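Gamma-glutamyltranspeptidase (PDB 6J3A) probably acts as a gamma-glutamyltranspeptidase-like enzyme of the Ntn-hydrolase clan, homologous to LmbA. Local coordinates at residues Met27-Asp32 with Leu131-Gly136; Ala39-Ala44 with Leu117-His122; Glu160-Thr165 with Gly238-Gly243; Pro294-Ala299 with Val517-Arg522; Gln510-Leu515 with Ala535-Asn540. All coordinates share one frame; numbering follows the deposited sequence.

Contact 1 (Met27-Asp32 with Leu131-Gly136)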
# COMPACT_ATOMS: atom_id res chain seq x y z
N MET A 27 -10.45 6.95 -2.69
CA MET A 27 -9.91 7.71 -1.58
C MET A 27 -9.89 9.20 -1.89
O MET A 27 -10.16 10.02 -1.02
CB MET A 27 -8.50 7.24 -1.27
CG MET A 27 -7.91 7.86 -0.02
SD MET A 27 -8.73 7.21 1.43
CE MET A 27 -8.25 8.42 2.66
N ALA A 28 -9.55 9.54 -3.13
CA ALA A 28 -9.61 10.93 -3.60
C ALA A 28 -10.98 11.56 -3.36
O ALA A 28 -11.08 12.73 -3.01
CB ALA A 28 -9.24 11.01 -5.08
N VAL A 29 -12.04 10.78 -3.54
CA VAL A 29 -13.40 11.25 -3.31
C VAL A 29 -13.62 11.54 -1.82
O VAL A 29 -14.25 12.55 -1.48
CB VAL A 29 -14.42 10.24 -3.85
CG1 VAL A 29 -15.85 10.58 -3.41
CG2 VAL A 29 -14.32 10.19 -5.37
N LEU A 30 -13.10 10.69 -0.95
CA LEU A 30 -13.17 10.95 0.48
C LEU A 30 -12.45 12.24 0.84
O LEU A 30 -13.02 13.09 1.51
CB LEU A 30 -12.62 9.78 1.29
CG LEU A 30 -13.36 8.45 1.15
CD1 LEU A 30 -12.74 7.41 2.07
CD2 LEU A 30 -14.85 8.58 1.44
N GLU A 31 -11.24 12.41 0.31
CA GLU A 31 -10.44 13.63 0.50
C GLU A 31 -11.15 14.91 0.04
O GLU A 31 -10.91 16.00 0.57
CB GLU A 31 -9.10 13.51 -0.24
CG GLU A 31 -8.15 12.44 0.28
CD GLU A 31 -7.58 12.74 1.65
OE1 GLU A 31 -6.82 11.88 2.16
OE2 GLU A 31 -7.88 13.81 2.24
N ASP A 32 -12.02 14.76 -0.95
CA ASP A 32 -12.80 15.85 -1.52
C ASP A 32 -14.17 16.02 -0.81
O ASP A 32 -15.05 16.73 -1.30
CB ASP A 32 -12.95 15.55 -3.02
CG ASP A 32 -13.09 16.80 -3.88
OD1 ASP A 32 -12.30 17.76 -3.70
OD2 ASP A 32 -13.98 16.81 -4.76
N LEU A 131 -17.49 10.27 -11.46
CA LEU A 131 -17.00 9.44 -12.56
C LEU A 131 -15.88 10.06 -13.43
O LEU A 131 -15.42 9.42 -14.38
CB LEU A 131 -18.17 8.79 -13.32
CG LEU A 131 -19.09 9.47 -14.31
CD1 LEU A 131 -18.31 9.93 -15.53
CD2 LEU A 131 -20.15 8.48 -14.76
N LYS A 132 -15.39 11.26 -13.09
CA LYS A 132 -14.27 11.89 -13.82
C LYS A 132 -12.94 11.10 -13.78
O LYS A 132 -12.11 11.23 -14.67
CB LYS A 132 -14.03 13.32 -13.33
CG LYS A 132 -13.36 13.43 -11.97
CD LYS A 132 -13.48 14.84 -11.39
CE LYS A 132 -12.71 14.98 -10.08
NZ LYS A 132 -13.48 15.73 -9.06
N TYR A 133 -12.76 10.30 -12.74
CA TYR A 133 -11.54 9.51 -12.57
C TYR A 133 -11.42 8.46 -13.66
O TYR A 133 -10.40 8.40 -14.33
CB TYR A 133 -11.52 8.83 -11.19
CG TYR A 133 -11.56 9.85 -10.08
CD1 TYR A 133 -10.42 10.57 -9.73
CD2 TYR A 133 -12.74 10.14 -9.41
CE1 TYR A 133 -10.44 11.53 -8.73
CE2 TYR A 133 -12.78 11.09 -8.40
CZ TYR A 133 -11.63 11.78 -8.07
OH TYR A 133 -11.66 12.73 -7.07
N ALA A 134 -12.48 7.67 -13.83
CA ALA A 134 -12.57 6.65 -14.90
C ALA A 134 -12.45 7.23 -16.31
O ALA A 134 -11.75 6.66 -17.15
CB ALA A 134 -13.86 5.88 -14.77
N VAL A 135 -13.13 8.34 -16.56
CA VAL A 135 -13.05 9.07 -17.83
C VAL A 135 -11.60 9.43 -18.18
O VAL A 135 -11.15 9.23 -19.31
CB VAL A 135 -13.87 10.39 -17.80
CG1 VAL A 135 -13.65 11.21 -19.07
CG2 VAL A 135 -15.36 10.11 -17.65
N GLY A 136 -10.90 10.01 -17.22
CA GLY A 136 -9.49 10.36 -17.36
C GLY A 136 -8.60 9.19 -17.72
O GLY A 136 -7.79 9.28 -18.64

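Contact 2 (Ala39-Ala44 with Leu117-His122)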
# COMPACT_ATOMS: atom_id res chain seq x y z
N ALA A 39 -17.51 7.38 -2.89
CA ALA A 39 -16.20 6.80 -3.12
C ALA A 39 -16.29 5.52 -3.92
O ALA A 39 -15.59 5.35 -4.91
CB ALA A 39 -15.50 6.54 -1.80
N ALA A 40 -17.17 4.63 -3.48
CA ALA A 40 -17.30 3.32 -4.09
C ALA A 40 -17.79 3.39 -5.54
O ALA A 40 -17.35 2.60 -6.39
CB ALA A 40 -18.22 2.45 -3.27
N VAL A 41 -18.69 4.33 -5.82
CA VAL A 41 -19.15 4.58 -7.18
C VAL A 41 -17.95 4.94 -8.06
O VAL A 41 -17.71 4.30 -9.08
CB VAL A 41 -20.25 5.66 -7.25
CG1 VAL A 41 -20.58 6.02 -8.70
CG2 VAL A 41 -21.52 5.17 -6.57
N ALA A 42 -17.19 5.95 -7.64
CA ALA A 42 -15.99 6.37 -8.38
C ALA A 42 -15.03 5.22 -8.64
O ALA A 42 -14.62 4.99 -9.78
CB ALA A 42 -15.27 7.46 -7.63
N GLY A 43 -14.69 4.51 -7.58
CA GLY A 43 -13.81 3.34 -7.67
C GLY A 43 -14.31 2.28 -8.64
O GLY A 43 -13.52 1.68 -9.35
N ALA A 44 -15.62 2.07 -8.66
CA ALA A 44 -16.23 1.03 -9.49
C ALA A 44 -16.07 1.29 -10.97
O ALA A 44 -15.81 0.38 -11.74
CB ALA A 44 -17.70 0.89 -9.15
N LEU A 117 -28.33 4.06 -8.31
CA LEU A 117 -29.21 4.04 -7.13
C LEU A 117 -28.43 4.41 -5.88
O LEU A 117 -28.88 5.23 -5.08
CB LEU A 117 -29.88 2.68 -6.93
CG LEU A 117 -31.37 2.53 -7.28
CD1 LEU A 117 -31.86 1.20 -6.76
CD2 LEU A 117 -32.26 3.63 -6.72
N LEU A 118 -27.27 3.78 -5.72
CA LEU A 118 -26.40 4.06 -4.59
C LEU A 118 -26.06 5.55 -4.50
O LEU A 118 -26.27 6.18 -3.48
CB LEU A 118 -25.12 3.23 -4.67
CG LEU A 118 -24.30 3.19 -3.38
CD1 LEU A 118 -25.00 2.45 -2.24
CD2 LEU A 118 -22.95 2.55 -3.64
N LEU A 119 -25.57 6.09 -5.60
CA LEU A 119 -25.25 7.51 -5.68
C LEU A 119 -26.47 8.38 -5.34
O LEU A 119 -26.35 9.34 -4.59
CB LEU A 119 -24.71 7.86 -7.07
CG LEU A 119 -23.94 9.18 -7.23
CD1 LEU A 119 -22.74 9.26 -6.29
CD2 LEU A 119 -23.47 9.36 -8.66
N ARG A 120 -27.63 8.03 -5.86
CA ARG A 120 -28.82 8.86 -5.69
C ARG A 120 -29.34 8.86 -4.26
O ARG A 120 -29.70 9.92 -3.73
CB ARG A 120 -29.93 8.38 -6.63
CG ARG A 120 -31.14 9.30 -6.68
CD ARG A 120 -32.35 8.61 -7.27
NE ARG A 120 -32.77 7.46 -6.46
CZ ARG A 120 -33.90 6.78 -6.61
NH1 ARG A 120 -34.79 7.10 -7.55
NH2 ARG A 120 -34.15 5.75 -5.80
N ASP A 121 -29.39 7.68 -3.65
CA ASP A 121 -29.96 7.50 -2.31
C ASP A 121 -28.97 7.79 -1.17
O ASP A 121 -29.34 8.44 -0.20
CB ASP A 121 -30.54 6.08 -2.15
CG ASP A 121 -31.79 5.85 -2.99
OD1 ASP A 121 -32.29 6.79 -3.63
OD2 ASP A 121 -32.28 4.71 -3.01
N HIS A 122 -27.73 7.31 -1.31
CA HIS A 122 -26.75 7.38 -0.21
C HIS A 122 -25.51 8.25 -0.45
O HIS A 122 -24.72 8.46 0.48
CB HIS A 122 -26.33 5.96 0.15
CG HIS A 122 -27.47 5.09 0.54
ND1 HIS A 122 -27.95 5.03 1.83
CD2 HIS A 122 -28.27 4.28 -0.20
CE1 HIS A 122 -28.98 4.21 1.87
NE2 HIS A 122 -29.20 3.74 0.66

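Contact 3 (Glu160-Thr165 with Gly238-Gly243)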
# COMPACT_ATOMS: atom_id res chain seq x y z
N GLU A 160 -9.90 -11.14 -34.10
CA GLU A 160 -9.51 -10.78 -35.47
C GLU A 160 -10.50 -11.30 -36.52
O GLU A 160 -10.94 -10.55 -37.39
CB GLU A 160 -8.10 -11.30 -35.77
CG GLU A 160 -7.04 -10.49 -35.06
CD GLU A 160 -5.63 -11.02 -35.22
OE1 GLU A 160 -5.43 -12.23 -35.47
OE2 GLU A 160 -4.71 -10.20 -35.06
N THR A 161 -10.85 -12.58 -36.39
CA THR A 161 -11.64 -13.30 -37.39
C THR A 161 -13.14 -13.17 -37.17
O THR A 161 -13.91 -13.34 -38.11
CB THR A 161 -11.32 -14.81 -37.40
OG1 THR A 161 -11.83 -15.43 -36.22
CG2 THR A 161 -9.80 -15.06 -37.53
N GLU A 162 -13.56 -12.89 -35.94
CA GLU A 162 -14.96 -13.06 -35.55
C GLU A 162 -15.52 -11.82 -34.83
O GLU A 162 -16.43 -11.19 -35.36
CB GLU A 162 -15.07 -14.34 -34.72
CG GLU A 162 -16.32 -15.18 -34.92
CD GLU A 162 -16.61 -15.61 -36.35
OE1 GLU A 162 -16.04 -16.61 -36.83
OE2 GLU A 162 -17.48 -14.96 -36.97
N TRP A 163 -14.96 -11.47 -33.66
CA TRP A 163 -15.41 -10.28 -32.88
C TRP A 163 -14.57 -9.07 -33.22
O TRP A 163 -13.74 -8.62 -32.43
CB TRP A 163 -15.37 -10.51 -31.36
CG TRP A 163 -16.19 -11.68 -30.86
CD1 TRP A 163 -17.11 -12.42 -31.55
CD2 TRP A 163 -16.16 -12.21 -29.54
NE1 TRP A 163 -17.63 -13.39 -30.74
CE2 TRP A 163 -17.07 -13.29 -29.50
CE3 TRP A 163 -15.44 -11.89 -28.38
CZ2 TRP A 163 -17.28 -14.05 -28.35
CZ3 TRP A 163 -15.65 -12.65 -27.24
CH2 TRP A 163 -16.57 -13.72 -27.24
N THR A 164 -14.79 -8.53 -34.41
CA THR A 164 -13.92 -7.49 -34.95
C THR A 164 -14.07 -6.16 -34.22
O THR A 164 -13.14 -5.35 -34.25
CB THR A 164 -14.14 -7.29 -36.45
OG1 THR A 164 -15.53 -7.05 -36.71
CG2 THR A 164 -13.67 -8.51 -37.23
N THR A 165 -15.21 -5.92 -33.59
CA THR A 165 -15.40 -4.70 -32.80
C THR A 165 -14.52 -4.68 -31.55
O THR A 165 -14.16 -3.61 -31.07
CB THR A 165 -16.87 -4.50 -32.38
OG1 THR A 165 -17.33 -5.68 -31.70
CG2 THR A 165 -17.74 -4.22 -33.60
N GLY A 238 -19.60 -22.93 -31.19
CA GLY A 238 -19.02 -22.99 -32.53
C GLY A 238 -19.92 -22.38 -33.60
O GLY A 238 -19.50 -22.26 -34.76
N GLU A 239 -21.14 -21.99 -33.21
CA GLU A 239 -22.10 -21.34 -34.11
C GLU A 239 -22.27 -19.90 -33.72
O GLU A 239 -22.01 -19.51 -32.57
CB GLU A 239 -23.50 -21.96 -34.01
CG GLU A 239 -23.57 -23.43 -34.38
CD GLU A 239 -24.92 -24.04 -34.05
OE1 GLU A 239 -25.31 -24.04 -32.87
OE2 GLU A 239 -25.58 -24.55 -34.98
N ARG A 240 -22.75 -19.11 -34.67
CA ARG A 240 -23.15 -17.75 -34.39
C ARG A 240 -24.56 -17.79 -33.85
O ARG A 240 -25.48 -18.28 -34.51
CB ARG A 240 -23.02 -16.86 -35.63
CG ARG A 240 -21.57 -16.68 -36.04
CD ARG A 240 -21.35 -15.70 -37.20
NE ARG A 240 -20.04 -15.99 -37.80
CZ ARG A 240 -19.82 -16.79 -38.84
NH1 ARG A 240 -20.80 -17.40 -39.50
NH2 ARG A 240 -18.57 -16.98 -39.24
N HIS A 241 -24.72 -17.32 -32.62
CA HIS A 241 -26.04 -17.23 -32.01
C HIS A 241 -26.42 -15.78 -31.80
O HIS A 241 -25.57 -14.88 -31.87
CB HIS A 241 -26.10 -18.03 -30.71
CG HIS A 241 -26.03 -19.51 -30.92
ND1 HIS A 241 -27.01 -20.21 -31.60
CD2 HIS A 241 -25.10 -20.43 -30.56
CE1 HIS A 241 -26.69 -21.49 -31.64
NE2 HIS A 241 -25.54 -21.65 -31.01
N THR A 242 -27.70 -15.57 -31.58
CA THR A 242 -28.26 -14.26 -31.35
C THR A 242 -28.88 -14.24 -29.94
O THR A 242 -29.25 -15.27 -29.39
CB THR A 242 -29.28 -13.91 -32.45
OG1 THR A 242 -29.47 -12.50 -32.49
CG2 THR A 242 -30.63 -14.61 -32.26
N GLY A 243 -28.96 -13.05 -29.36
CA GLY A 243 -29.52 -12.88 -28.02
C GLY A 243 -30.99 -12.54 -28.09
O GLY A 243 -31.43 -11.86 -29.02

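Contact 4 (Pro294-Ala299 with Val517-Arg522)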
# COMPACT_ATOMS: atom_id res chain seq x y z
N PRO A 294 -11.23 -27.01 16.27
CA PRO A 294 -9.83 -27.39 16.46
C PRO A 294 -8.90 -26.18 16.43
O PRO A 294 -9.32 -25.06 16.13
CB PRO A 294 -9.55 -28.33 15.27
CG PRO A 294 -10.87 -28.73 14.73
CD PRO A 294 -11.80 -27.60 15.05
N GLU A 295 -7.64 -26.44 16.77
CA GLU A 295 -6.57 -25.45 16.75
C GLU A 295 -6.60 -24.69 15.43
O GLU A 295 -6.60 -25.31 14.36
CB GLU A 295 -5.21 -26.15 16.91
CG GLU A 295 -3.96 -25.28 16.71
CD GLU A 295 -3.23 -24.89 17.99
OE1 GLU A 295 -2.13 -24.31 17.87
OE2 GLU A 295 -3.74 -25.16 19.11
N TYR A 296 -6.61 -23.37 15.50
CA TYR A 296 -6.52 -22.55 14.29
C TYR A 296 -5.28 -22.93 13.46
O TYR A 296 -4.18 -23.09 13.99
CB TYR A 296 -6.50 -21.06 14.64
CG TYR A 296 -6.12 -20.19 13.46
CD1 TYR A 296 -7.05 -19.84 12.49
CD2 TYR A 296 -4.80 -19.75 13.31
CE1 TYR A 296 -6.69 -19.05 11.40
CE2 TYR A 296 -4.43 -18.96 12.22
CZ TYR A 296 -5.37 -18.62 11.27
OH TYR A 296 -4.98 -17.84 10.19
N GLY A 297 -5.47 -23.06 12.15
CA GLY A 297 -4.39 -23.39 11.22
C GLY A 297 -3.91 -24.83 11.20
O GLY A 297 -2.99 -25.16 10.45
N SER A 298 -4.51 -25.69 12.02
CA SER A 298 -4.08 -27.08 12.11
C SER A 298 -4.71 -27.91 10.99
O SER A 298 -5.61 -27.45 10.30
CB SER A 298 -4.44 -27.65 13.49
OG SER A 298 -5.84 -27.77 13.64
N ALA A 299 -4.20 -29.13 10.82
CA ALA A 299 -4.71 -30.07 9.83
C ALA A 299 -6.21 -30.33 10.06
O ALA A 299 -7.03 -30.17 9.15
CB ALA A 299 -3.91 -31.37 9.89
N VAL A 517 -9.74 -13.78 10.98
CA VAL A 517 -9.92 -12.48 11.65
C VAL A 517 -10.43 -12.66 13.09
O VAL A 517 -9.95 -12.02 14.01
CB VAL A 517 -10.88 -11.54 10.90
CG1 VAL A 517 -11.13 -10.27 11.71
CG2 VAL A 517 -10.34 -11.18 9.52
N ALA A 518 -11.41 -13.54 13.26
CA ALA A 518 -12.03 -13.77 14.56
C ALA A 518 -11.16 -14.60 15.50
O ALA A 518 -11.27 -14.45 16.72
CB ALA A 518 -13.37 -14.44 14.37
N LEU A 519 -10.32 -15.47 14.94
CA LEU A 519 -9.47 -16.38 15.73
C LEU A 519 -8.05 -15.90 15.95
O LEU A 519 -7.44 -16.31 16.92
CB LEU A 519 -9.44 -17.77 15.10
CG LEU A 519 -10.77 -18.53 15.05
CD1 LEU A 519 -10.54 -19.92 14.49
CD2 LEU A 519 -11.47 -18.61 16.40
N ARG A 520 -7.52 -15.05 15.07
CA ARG A 520 -6.15 -14.57 15.22
C ARG A 520 -6.04 -13.48 16.28
O ARG A 520 -6.96 -12.68 16.46
CB ARG A 520 -5.60 -14.05 13.88
CG ARG A 520 -5.31 -15.15 12.86
CD ARG A 520 -4.96 -14.55 11.51
NE ARG A 520 -3.59 -14.04 11.49
CZ ARG A 520 -2.51 -14.74 11.14
NH1 ARG A 520 -2.59 -16.01 10.73
NH2 ARG A 520 -1.31 -14.15 11.18
N ALA A 521 -4.91 -13.45 16.97
CA ALA A 521 -4.61 -12.41 17.94
C ALA A 521 -4.50 -11.07 17.24
O ALA A 521 -3.90 -10.97 16.17
CB ALA A 521 -3.31 -12.72 18.65
N ARG A 522 -5.07 -10.04 17.86
CA ARG A 522 -5.02 -8.68 17.31
C ARG A 522 -3.58 -8.22 17.14
O ARG A 522 -2.67 -8.71 17.82
CB ARG A 522 -5.69 -7.61 18.19
CG ARG A 522 -6.81 -7.97 19.15
CD ARG A 522 -8.20 -7.85 18.55
NE ARG A 522 -8.72 -9.17 18.17
CZ ARG A 522 -10.02 -9.48 18.06
NH1 ARG A 522 -10.97 -8.58 18.30
NH2 ARG A 522 -10.36 -10.72 17.70

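Contact 5 (Gln510-Leu515 with Ala535-Asn540)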
# COMPACT_ATOMS: atom_id res chain seq x y z
N GLN A 510 -13.29 -16.26 1.64
CA GLN A 510 -13.85 -15.36 2.63
C GLN A 510 -14.14 -16.04 3.96
O GLN A 510 -13.89 -15.45 5.01
CB GLN A 510 -15.13 -14.70 2.12
CG GLN A 510 -14.88 -13.50 1.24
CD GLN A 510 -16.14 -12.99 0.58
OE1 GLN A 510 -16.65 -13.58 -0.39
NE2 GLN A 510 -16.66 -11.87 1.09
N LEU A 511 -14.67 -17.27 3.92
CA LEU A 511 -14.88 -18.03 5.15
C LEU A 511 -13.56 -18.22 5.89
O LEU A 511 -13.50 -18.01 7.09
CB LEU A 511 -15.51 -19.41 4.90
CG LEU A 511 -15.71 -20.12 6.25
CD1 LEU A 511 -17.10 -19.85 6.81
CD2 LEU A 511 -15.41 -21.61 6.18
N HIS A 512 -12.51 -18.61 5.16
CA HIS A 512 -11.21 -18.83 5.81
C HIS A 512 -10.72 -17.51 6.41
O HIS A 512 -10.33 -17.46 7.59
CB HIS A 512 -10.19 -19.44 4.84
CG HIS A 512 -10.73 -20.57 4.02
ND1 HIS A 512 -11.74 -21.38 4.47
CD2 HIS A 512 -10.42 -21.01 2.78
CE1 HIS A 512 -12.03 -22.28 3.55
NE2 HIS A 512 -11.24 -22.07 2.51
N PHE A 513 -10.79 -16.45 5.62
CA PHE A 513 -10.42 -15.11 6.07
C PHE A 513 -11.16 -14.66 7.32
O PHE A 513 -10.53 -14.32 8.32
CB PHE A 513 -10.69 -14.12 4.94
CG PHE A 513 -10.62 -12.69 5.36
CD1 PHE A 513 -9.40 -12.10 5.62
CD2 PHE A 513 -11.77 -11.93 5.47
CE1 PHE A 513 -9.33 -10.76 5.99
CE2 PHE A 513 -11.71 -10.60 5.84
CZ PHE A 513 -10.49 -10.02 6.09
N PHE A 514 -12.49 -14.66 7.26
CA PHE A 514 -13.32 -14.21 8.37
C PHE A 514 -13.06 -14.97 9.66
O PHE A 514 -13.01 -14.36 10.73
CB PHE A 514 -14.80 -14.31 8.04
CG PHE A 514 -15.71 -14.10 9.22
CD1 PHE A 514 -16.13 -12.81 9.56
CD2 PHE A 514 -16.13 -15.18 9.99
CE1 PHE A 514 -16.97 -12.62 10.64
CE2 PHE A 514 -16.96 -14.98 11.08
CZ PHE A 514 -17.38 -13.70 11.40
N LEU A 515 -12.93 -16.29 9.57
CA LEU A 515 -12.54 -17.09 10.75
C LEU A 515 -11.14 -16.71 11.27
O LEU A 515 -10.92 -16.58 12.49
CB LEU A 515 -12.61 -18.60 10.47
CG LEU A 515 -14.00 -19.21 10.26
CD1 LEU A 515 -13.90 -20.70 9.98
CD2 LEU A 515 -14.92 -18.98 11.44
N ALA A 535 -2.25 -14.97 5.35
CA ALA A 535 -2.31 -16.38 5.74
C ALA A 535 -2.50 -17.30 4.53
O ALA A 535 -3.27 -16.98 3.61
CB ALA A 535 -3.42 -16.61 6.75
N PRO A 536 -1.78 -18.45 4.51
CA PRO A 536 -2.03 -19.46 3.50
C PRO A 536 -3.51 -19.78 3.40
O PRO A 536 -4.16 -20.04 4.43
CB PRO A 536 -1.24 -20.67 4.00
CG PRO A 536 -0.12 -20.09 4.77
CD PRO A 536 -0.69 -18.85 5.43
N ASN A 537 -4.05 -19.70 2.19
CA ASN A 537 -5.46 -19.95 1.93
C ASN A 537 -5.56 -21.17 1.01
O ASN A 537 -4.55 -21.65 0.49
CB ASN A 537 -6.12 -18.70 1.32
CG ASN A 537 -7.59 -18.55 1.68
OD1 ASN A 537 -8.27 -19.53 1.89
ND2 ASN A 537 -8.08 -17.32 1.75
N TRP A 538 -6.78 -21.69 0.87
CA TRP A 538 -7.04 -22.92 0.12
C TRP A 538 -8.48 -22.92 -0.39
O TRP A 538 -9.29 -22.12 0.06
CB TRP A 538 -6.83 -24.16 1.01
CG TRP A 538 -7.87 -24.26 2.13
CD1 TRP A 538 -9.02 -25.01 2.12
CD2 TRP A 538 -7.86 -23.57 3.38
NE1 TRP A 538 -9.73 -24.82 3.29
CE2 TRP A 538 -9.04 -23.94 4.08
CE3 TRP A 538 -6.98 -22.66 3.98
CZ2 TRP A 538 -9.35 -23.45 5.35
CZ3 TRP A 538 -7.29 -22.17 5.26
CH2 TRP A 538 -8.46 -22.56 5.92
N HIS A 539 -8.79 -23.85 -1.29
CA HIS A 539 -10.16 -24.08 -1.76
C HIS A 539 -10.32 -25.51 -2.21
O HIS A 539 -9.33 -26.17 -2.48
CB HIS A 539 -10.52 -23.15 -2.93
CG HIS A 539 -9.85 -23.51 -4.22
ND1 HIS A 539 -10.52 -24.10 -5.27
CD2 HIS A 539 -8.58 -23.33 -4.65
CE1 HIS A 539 -9.69 -24.28 -6.28
NE2 HIS A 539 -8.51 -23.82 -5.93
N ASN A 540 -11.57 -25.97 -2.30
CA ASN A 540 -11.88 -27.24 -2.97
C ASN A 540 -12.69 -27.02 -4.24
O ASN A 540 -13.26 -25.94 -4.44
CB ASN A 540 -12.59 -28.21 -2.01
CG ASN A 540 -14.08 -27.92 -1.85
OD1 ASN A 540 -14.88 -28.28 -2.70
ND2 ASN A 540 -14.45 -27.31 -0.73

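Contact 1 (Met27-Asp32 with Leu131-Gly136)
Ala28 and Val29 of helix 20-31 receive the phenol end of Tyr133, which reaches across from helix 127-140. Ala28 CB sits 3.6 Å from Tyr133 OH and 3.9 Å from Tyr133 CE1, while on the other ring branch Val29 CG2 comes within 3.5 Å of Tyr133 CE2. Both methyls approach obliquely from the same side of the ring. With CG anti to its carbonyl carbon (chi1 -60°), the tyrosine is sent toward helix 20-31. Lys132, the residue before, lays its CG 4.2 Å above the centre of the Tyr133 ring, on the face turned away from the two methyls. On the exposed side, Lys132 NZ and Asp32 OD2 stand 4.5 Å apart, too far for a salt bridge. Further out, Val29 and Tyr133 both pack on helix 36-50, at Ala42 and Val46 respectively, and Tyr133 also meets Arg617 of the second subunit. Replacing Tyr133 by an alanine is likely to leave Ala28 CB and Val29 CG2 without their aromatic partner and open a gap between the helices. The chemistry is thus mainly apolar, with at most a weak attraction between the charges of Lys132 and Asp32, implying an interface held by shape more than by directed bonds.

Contact 2 (Ala39-Ala44 with Leu117-His122)
Val41 meets Leu118 and Leu119 inside the helical layer, where helix 36-50 lies against helix 111-122. One methyl does the work: Val41 CG2 is 4.2 Å from Leu118 CD2 and equally 4.2 Å from Leu119 CB. It is aimed there because CG1 takes the place anti to the backbone N (chi1 173°), which turns CG2 opposite the carbonyl carbon. Val41 and Leu118 run past each other in opposite directions, whereas Leu119 offers the root of its side chain. The CA atoms of Val41 and Leu119 are 6.9 Å apart, so the backbones come close, and the small Ala40 borders the same patch. Helices flanking the central strands are consistent with the layered alpha-beta-beta-alpha architecture of Ntn hydrolases, and this pair belongs to such a flank. Trp115 of the same helix 111-122 also lies on Val41, while Val130 and Leu127 of helix 127-140 and Ile209 of helix 205-217 bring in two further helices. Away from the apolar patch, Arg120 NE bonds Asp121 OD1 at 2.9 Å, meeting it from above the carboxylate plane (38° out). Each partner of this salt bridge has a second attachment, Arg120 NH1 to Glu210 OE1 and Asp121 OD2 to the hydroxyl of Tyr257.

Contact 3 (Glu160-Thr165 with Gly238-Gly243)
The guanidinium of Arg240 presents its NE and NH2 edge to Glu162, and OE2 of that carboxylate lies practically in the guanidinium plane. The two flat groups are far from coplanar, with 51° between them. Both nitrogens converge on a single oxygen, from the same face of the carboxylate. Arg240 NE makes the shorter and straighter bond, 2.9 Å to Glu162 OE2 with an N-H...O angle of 164°. Arg240 NH2 adds a second to Glu162 OE2 at 3.2 Å, more bent and arriving on the syn side. Glu162 OE1 lies farther off, 3.5 Å from Arg240 NH2. The side chains cross at about a right angle: the glutamate is bent at chi2 (55°), while Arg240 is extended from CG to NE. A leucine in place of Glu162 would probably leave the Arg240 guanidinium without this carboxylate and set its end free to turn. Next to the salt bridge Glu162 packs on Met234, and Trp163 NE1 bonds the Met234 carbonyl oxygen. His241 pairs through its backbone with Thr233, making the small antiparallel hairpin 233-234/240-241; the surface salt bridge, side-on to one oxygen, ties this hairpin to the turn between helices 156-161 and 164-170.

Contact 4 (Pro294-Ala299 with Val517-Arg522)
Tyr296 reaches across to Arg520 with ring and guanidinium nearly perpendicular, their planes 78° apart. The bond between them runs from Arg520 NH1 to Tyr296 OH, 3.1 Å long and fairly straight at 161°. The hydroxyl lies in the guanidinium plane at its edge, and NH1 in turn lies near the plane of the phenol, beside its rim. Before it reaches that point the arginine chain passes close to the ring: Arg520 CG is 3.8 Å from Tyr296 CZ, and Arg520 CD is 3.5 Å from Tyr296 OH. A bend at chi3 (77°) then swings the head group round. At the other end of the ring Leu519 crosses obliquely, its CD1 4.0 Å from Tyr296 CD1, so the tyrosine has an aliphatic partner near its base and a polar one at its tip. The guanidinium is fixed from a second direction, because Arg520 NE forms a salt bridge with Asp528.

Tyr296 is carried on a type II beta turn from Glu295 to Ser298, with Gly297 at positive phi. Glu295 O accepts twice there, from Ser298 OG at 2.7 Å and from Ser298 N. Ser298 is the N-cap of helix 299-319, whose Tyr301 meets Tyr296 edge-to-face. The turn entering that helix thus rests on the C-terminal end of helix 506-519, with Ala532 of helix 529-534 also against Arg520.

Contact 5 (Gln510-Leu515 with Ala535-Asn540)
His512 leaves helix 506-519 toward the strand, meeting Trp538. Its CB lies over the face of the indole, 4.2 Å from the centroid of the six-membered ring, in a CH-pi contact. At the next atom, His512 CG is 3.5 Å from Trp538 CZ2 and is part of a stack: imidazole and six-membered ring lie face-to-face with centroids 3.7 Å apart and planes 13° from parallel. Trp538 makes this possible by setting its CG between the backbone N and the carbonyl carbon (chi1 68°), which folds the indole back over the histidine. Trp538 opens strand 538-540, an outer strand of a three-stranded mixed sheet, so the stack joins helix to sheet. Leu305 and Val306 of helix 299-319 also pack against the indole. The rest of the imidazole lies flat over Trp538 CZ2, CE2 and NE1, with the Trp538 carbonyl oxygen at its far edge; the ring is probably modelled turned over, so that partner stays doubtful. Nearby, Gln508 OE1 accepts from Asn540 N, a second link from helix 506-519 to this strand.

In the fold
Contacts 1, 2 and 5 are buried, while contacts 3 and 4 lie at the surface, and the chemistry follows. The buried ones rely on methyls and stacked rings; the outer ones turn on an arginine bonded to a carboxylate in contact 3 and to a phenol in contact 4. Contacts 1 and 2 touch, with contact 2 nested in the loop that contact 1 closes, and Val29 and Tyr133 both reach Ala42, so the two contacts together join four helices. Contacts 4 and 5 share helix 506-519, their centres about 11 Å apart, with Ala535 touching both Tyr296 and Arg520. Contact 3 stands alone, across the chain's centre from contacts 4 and 5.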